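Local coordinates for protein Rubredoxin\:oxygen oxidoreductase (Desulfovibrio gigas, PDB 1E5D) that catalyses the four-electron reduction of dioxygen to two water molecules, using a diiron centre and flavin mononucleotide, at residues M269-C282 and L385-K397. Sequence-based numbering, arbitrary orientation.
Sequences MARVLAESFRDEGC and LKTMAQTIARALK
With CG of Phe277 anti to its own carbonyl carbon (chi1 -87°), the ring is laid over Ala389, whose CB stands 3.9 Å from the ring centroid, almost on the ring normal, in a CH-pi contact. Ile392 meets the same ring at its edge, CG2 lying 3.8 Å from Phe277 CE1. Glu280 folds back at chi2 (-57°), which carries its carboxylate across the side chain of Gln390. Glu280 OE2 accepts a weak hydrogen bond from Gln390 NE2, while Glu280 OE1 forms salt bridges with Arg394 NH2 (3.6 Å) and Lys397 NZ (3.5 Å). Lys397 NZ also donates to Glu280 O at 2.8 Å, just where a Schellman motif with Gly281 at C-prime ends helix 265-279. The lysine thus hydrogen-bonds to the backbone of Glu280 and pairs by charge, at longer range, with its carboxylate. Ser276 turns its hydroxyl back to Val272 O, and its CB packs on Ala389 CB. Leu385 CD1 lies against Met269 CB and Leu385 CD2 against Leu273 CG, the side chains crossing at about a right angle. The axes of segments 269-279 and 385-397 cross at -45° and approach to 8.6 Å; their helices, 265-279 and 379-400, share one face of the parallel five-stranded flavodoxin-like sheet, where Phe277 rests on strand 283-288, Leu273 on strand 338-345 and Leu385 on strand 371-374.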
# COMPACT_ATOMS: atom_id res chain seq x y z
N MET A 269 20.30 7.84 -0.93
CA MET A 269 20.95 6.54 -0.87
C MET A 269 20.57 5.72 -2.10
O MET A 269 21.42 5.16 -2.78
CB MET A 269 20.58 5.85 0.44
CG MET A 269 20.93 6.70 1.67
SD MET A 269 20.33 5.97 3.21
CE MET A 269 21.35 4.52 3.33
N ALA A 270 19.27 5.66 -2.41
CA ALA A 270 18.83 4.91 -3.58
C ALA A 270 19.46 5.43 -4.86
O ALA A 270 19.93 4.67 -5.71
CB ALA A 270 17.31 4.95 -3.71
N ARG A 271 19.47 6.76 -5.02
CA ARG A 271 20.06 7.31 -6.24
C ARG A 271 21.54 6.95 -6.33
O ARG A 271 22.07 6.61 -7.38
CB ARG A 271 19.89 8.83 -6.29
CG ARG A 271 18.44 9.28 -6.42
CD ARG A 271 18.35 10.80 -6.30
NE ARG A 271 18.86 11.43 -7.52
CZ ARG A 271 18.26 11.29 -8.70
NH1 ARG A 271 17.16 10.55 -8.81
NH2 ARG A 271 18.77 11.88 -9.76
N VAL A 272 22.23 6.99 -5.19
CA VAL A 272 23.64 6.62 -5.22
C VAL A 272 23.80 5.16 -5.64
O VAL A 272 24.61 4.84 -6.50
CB VAL A 272 24.34 6.85 -3.87
CG1 VAL A 272 25.59 5.99 -3.80
CG2 VAL A 272 24.68 8.32 -3.69
N LEU A 273 23.00 4.30 -5.01
CA LEU A 273 23.03 2.88 -5.34
C LEU A 273 22.85 2.70 -6.84
O LEU A 273 23.60 1.93 -7.46
CB LEU A 273 21.95 2.09 -4.58
CG LEU A 273 22.31 1.69 -3.15
CD1 LEU A 273 21.13 1.03 -2.45
CD2 LEU A 273 23.52 0.76 -3.15
N ALA A 274 21.87 3.40 -7.40
CA ALA A 274 21.57 3.17 -8.81
C ALA A 274 22.80 3.43 -9.68
O ALA A 274 23.05 2.69 -10.63
CB ALA A 274 20.39 4.03 -9.24
N GLU A 275 23.55 4.47 -9.32
CA GLU A 275 24.72 4.88 -10.07
C GLU A 275 25.88 3.91 -9.93
O GLU A 275 26.54 3.57 -10.92
CB GLU A 275 25.19 6.28 -9.63
CG GLU A 275 25.65 7.16 -10.78
CD GLU A 275 24.59 7.42 -11.84
OE1 GLU A 275 23.39 7.48 -11.52
OE2 GLU A 275 24.97 7.58 -13.02
N SER A 276 26.14 3.44 -8.71
CA SER A 276 27.20 2.46 -8.51
C SER A 276 26.90 1.20 -9.30
O SER A 276 27.76 0.60 -9.94
CB SER A 276 27.37 2.12 -7.03
OG SER A 276 27.10 3.27 -6.24
N PHE A 277 25.63 0.76 -9.26
CA PHE A 277 25.34 -0.50 -9.93
C PHE A 277 25.60 -0.35 -11.43
O PHE A 277 26.12 -1.25 -12.09
CB PHE A 277 23.90 -0.95 -9.66
CG PHE A 277 23.75 -1.75 -8.38
CD1 PHE A 277 24.37 -2.99 -8.25
CD2 PHE A 277 22.97 -1.27 -7.34
CE1 PHE A 277 24.22 -3.73 -7.08
CE2 PHE A 277 22.83 -2.01 -6.18
CZ PHE A 277 23.45 -3.24 -6.05
N ARG A 278 25.22 0.82 -11.94
CA ARG A 278 25.48 1.07 -13.36
C ARG A 278 26.99 0.94 -13.60
O ARG A 278 27.42 0.24 -14.52
CB ARG A 278 24.93 2.42 -13.78
CG ARG A 278 25.36 2.96 -15.12
CD ARG A 278 25.20 4.47 -15.20
NE ARG A 278 26.03 5.14 -14.20
CZ ARG A 278 27.08 5.91 -14.42
NH1 ARG A 278 27.50 6.18 -15.65
NH2 ARG A 278 27.74 6.44 -13.39
N ASP A 279 27.75 1.59 -12.72
CA ASP A 279 29.21 1.59 -12.78
C ASP A 279 29.76 0.17 -12.85
O ASP A 279 30.74 -0.07 -13.55
CB ASP A 279 29.80 2.30 -11.56
CG ASP A 279 30.19 3.73 -11.85
OD1 ASP A 279 30.50 4.05 -13.02
OD2 ASP A 279 30.19 4.54 -10.90
N GLU A 280 29.12 -0.74 -12.12
CA GLU A 280 29.47 -2.15 -12.14
C GLU A 280 28.94 -2.85 -13.38
O GLU A 280 28.95 -4.08 -13.46
CB GLU A 280 28.93 -2.83 -10.88
CG GLU A 280 29.53 -2.27 -9.59
CD GLU A 280 31.05 -2.34 -9.57
OE1 GLU A 280 31.58 -3.46 -9.73
OE2 GLU A 280 31.69 -1.28 -9.39
N GLY A 281 28.44 -2.08 -14.34
CA GLY A 281 27.88 -2.67 -15.54
C GLY A 281 26.55 -3.37 -15.35
O GLY A 281 26.22 -4.32 -16.06
N CYS A 282 25.74 -2.93 -14.39
CA CYS A 282 24.40 -3.49 -14.28
C CYS A 282 23.38 -2.60 -14.96
O CYS A 282 23.62 -1.40 -15.15
CB CYS A 282 23.99 -3.65 -12.82
SG CYS A 282 25.10 -4.72 -11.88
N LEU A 385 27.69 2.75 0.54
CA LEU A 385 26.72 2.21 -0.42
C LEU A 385 27.40 1.69 -1.68
O LEU A 385 27.06 0.58 -2.12
CB LEU A 385 25.67 3.28 -0.71
CG LEU A 385 24.73 3.52 0.48
CD1 LEU A 385 24.21 4.94 0.50
CD2 LEU A 385 23.59 2.51 0.44
N LYS A 386 28.34 2.45 -2.23
CA LYS A 386 29.08 2.01 -3.42
C LYS A 386 29.74 0.66 -3.17
O LYS A 386 29.77 -0.26 -3.99
CB LYS A 386 30.13 3.05 -3.80
CG LYS A 386 31.33 2.50 -4.54
CD LYS A 386 32.62 3.21 -4.13
CE LYS A 386 33.85 2.52 -4.70
NZ LYS A 386 34.59 1.75 -3.66
N THR A 387 30.27 0.53 -1.96
CA THR A 387 30.82 -0.73 -1.51
C THR A 387 29.73 -1.79 -1.50
O THR A 387 29.93 -2.90 -2.01
CB THR A 387 31.42 -0.60 -0.09
OG1 THR A 387 32.62 0.17 -0.14
CG2 THR A 387 31.79 -1.96 0.48
N MET A 388 28.58 -1.45 -0.94
CA MET A 388 27.45 -2.38 -0.92
C MET A 388 27.08 -2.82 -2.33
O MET A 388 26.96 -4.01 -2.61
CB MET A 388 26.25 -1.75 -0.22
CG MET A 388 25.19 -2.75 0.19
SD MET A 388 23.59 -1.97 0.55
CE MET A 388 22.72 -3.37 1.27
N ALA A 389 26.92 -1.85 -3.22
CA ALA A 389 26.64 -2.08 -4.63
C ALA A 389 27.69 -2.97 -5.28
O ALA A 389 27.38 -3.80 -6.13
CB ALA A 389 26.57 -0.75 -5.38
N GLN A 390 28.95 -2.78 -4.88
CA GLN A 390 30.02 -3.59 -5.45
C GLN A 390 29.97 -5.03 -4.97
O GLN A 390 30.15 -5.96 -5.75
CB GLN A 390 31.38 -2.96 -5.13
CG GLN A 390 31.83 -2.04 -6.26
CD GLN A 390 32.95 -1.12 -5.83
OE1 GLN A 390 33.55 -1.33 -4.78
NE2 GLN A 390 33.22 -0.12 -6.65
N THR A 391 29.71 -5.23 -3.68
CA THR A 391 29.56 -6.59 -3.18
C THR A 391 28.46 -7.35 -3.91
O THR A 391 28.66 -8.42 -4.48
CB THR A 391 29.25 -6.57 -1.68
OG1 THR A 391 30.33 -5.90 -1.01
CG2 THR A 391 29.16 -7.97 -1.09
N ILE A 392 27.26 -6.77 -3.90
CA ILE A 392 26.13 -7.43 -4.55
C ILE A 392 26.41 -7.67 -6.03
O ILE A 392 26.23 -8.77 -6.56
CB ILE A 392 24.83 -6.62 -4.35
CG1 ILE A 392 24.32 -6.66 -2.91
CG2 ILE A 392 23.76 -7.08 -5.33
CD1 ILE A 392 23.43 -5.50 -2.52
N ALA A 393 26.88 -6.64 -6.75
CA ALA A 393 27.16 -6.86 -8.17
C ALA A 393 28.19 -7.96 -8.37
O ALA A 393 28.11 -8.73 -9.33
CB ALA A 393 27.63 -5.59 -8.83
N ARG A 394 29.18 -8.02 -7.48
CA ARG A 394 30.21 -9.04 -7.64
C ARG A 394 29.54 -10.41 -7.61
O ARG A 394 29.75 -11.27 -8.45
CB ARG A 394 31.28 -8.96 -6.56
CG ARG A 394 32.70 -8.82 -7.08
CD ARG A 394 33.43 -7.65 -6.44
NE ARG A 394 33.62 -6.54 -7.37
CZ ARG A 394 34.42 -5.50 -7.14
NH1 ARG A 394 35.12 -5.43 -6.02
NH2 ARG A 394 34.53 -4.53 -8.04
N ALA A 395 28.69 -10.55 -6.59
CA ALA A 395 27.96 -11.80 -6.41
C ALA A 395 27.07 -12.08 -7.62
O ALA A 395 26.97 -13.24 -8.04
CB ALA A 395 27.13 -11.72 -5.14
N LEU A 396 26.45 -11.04 -8.16
CA LEU A 396 25.61 -11.21 -9.35
C LEU A 396 26.43 -11.83 -10.49
O LEU A 396 26.05 -12.87 -11.02
CB LEU A 396 25.03 -9.88 -9.82
CG LEU A 396 23.57 -9.85 -10.26
CD1 LEU A 396 23.33 -8.62 -11.13
CD2 LEU A 396 23.16 -11.12 -10.98
N LYS A 397 27.52 -11.16 -10.84
CA LYS A 397 28.40 -11.59 -11.93
C LYS A 397 28.73 -13.08 -11.83
O LYS A 397 28.54 -13.82 -12.80
CB LYS A 397 29.68 -10.77 -11.93
CG LYS A 397 29.65 -9.55 -12.84
CD LYS A 397 30.45 -8.39 -12.28
CE LYS A 397 29.87 -7.05 -12.68
NZ LYS A 397 30.51 -5.92 -11.95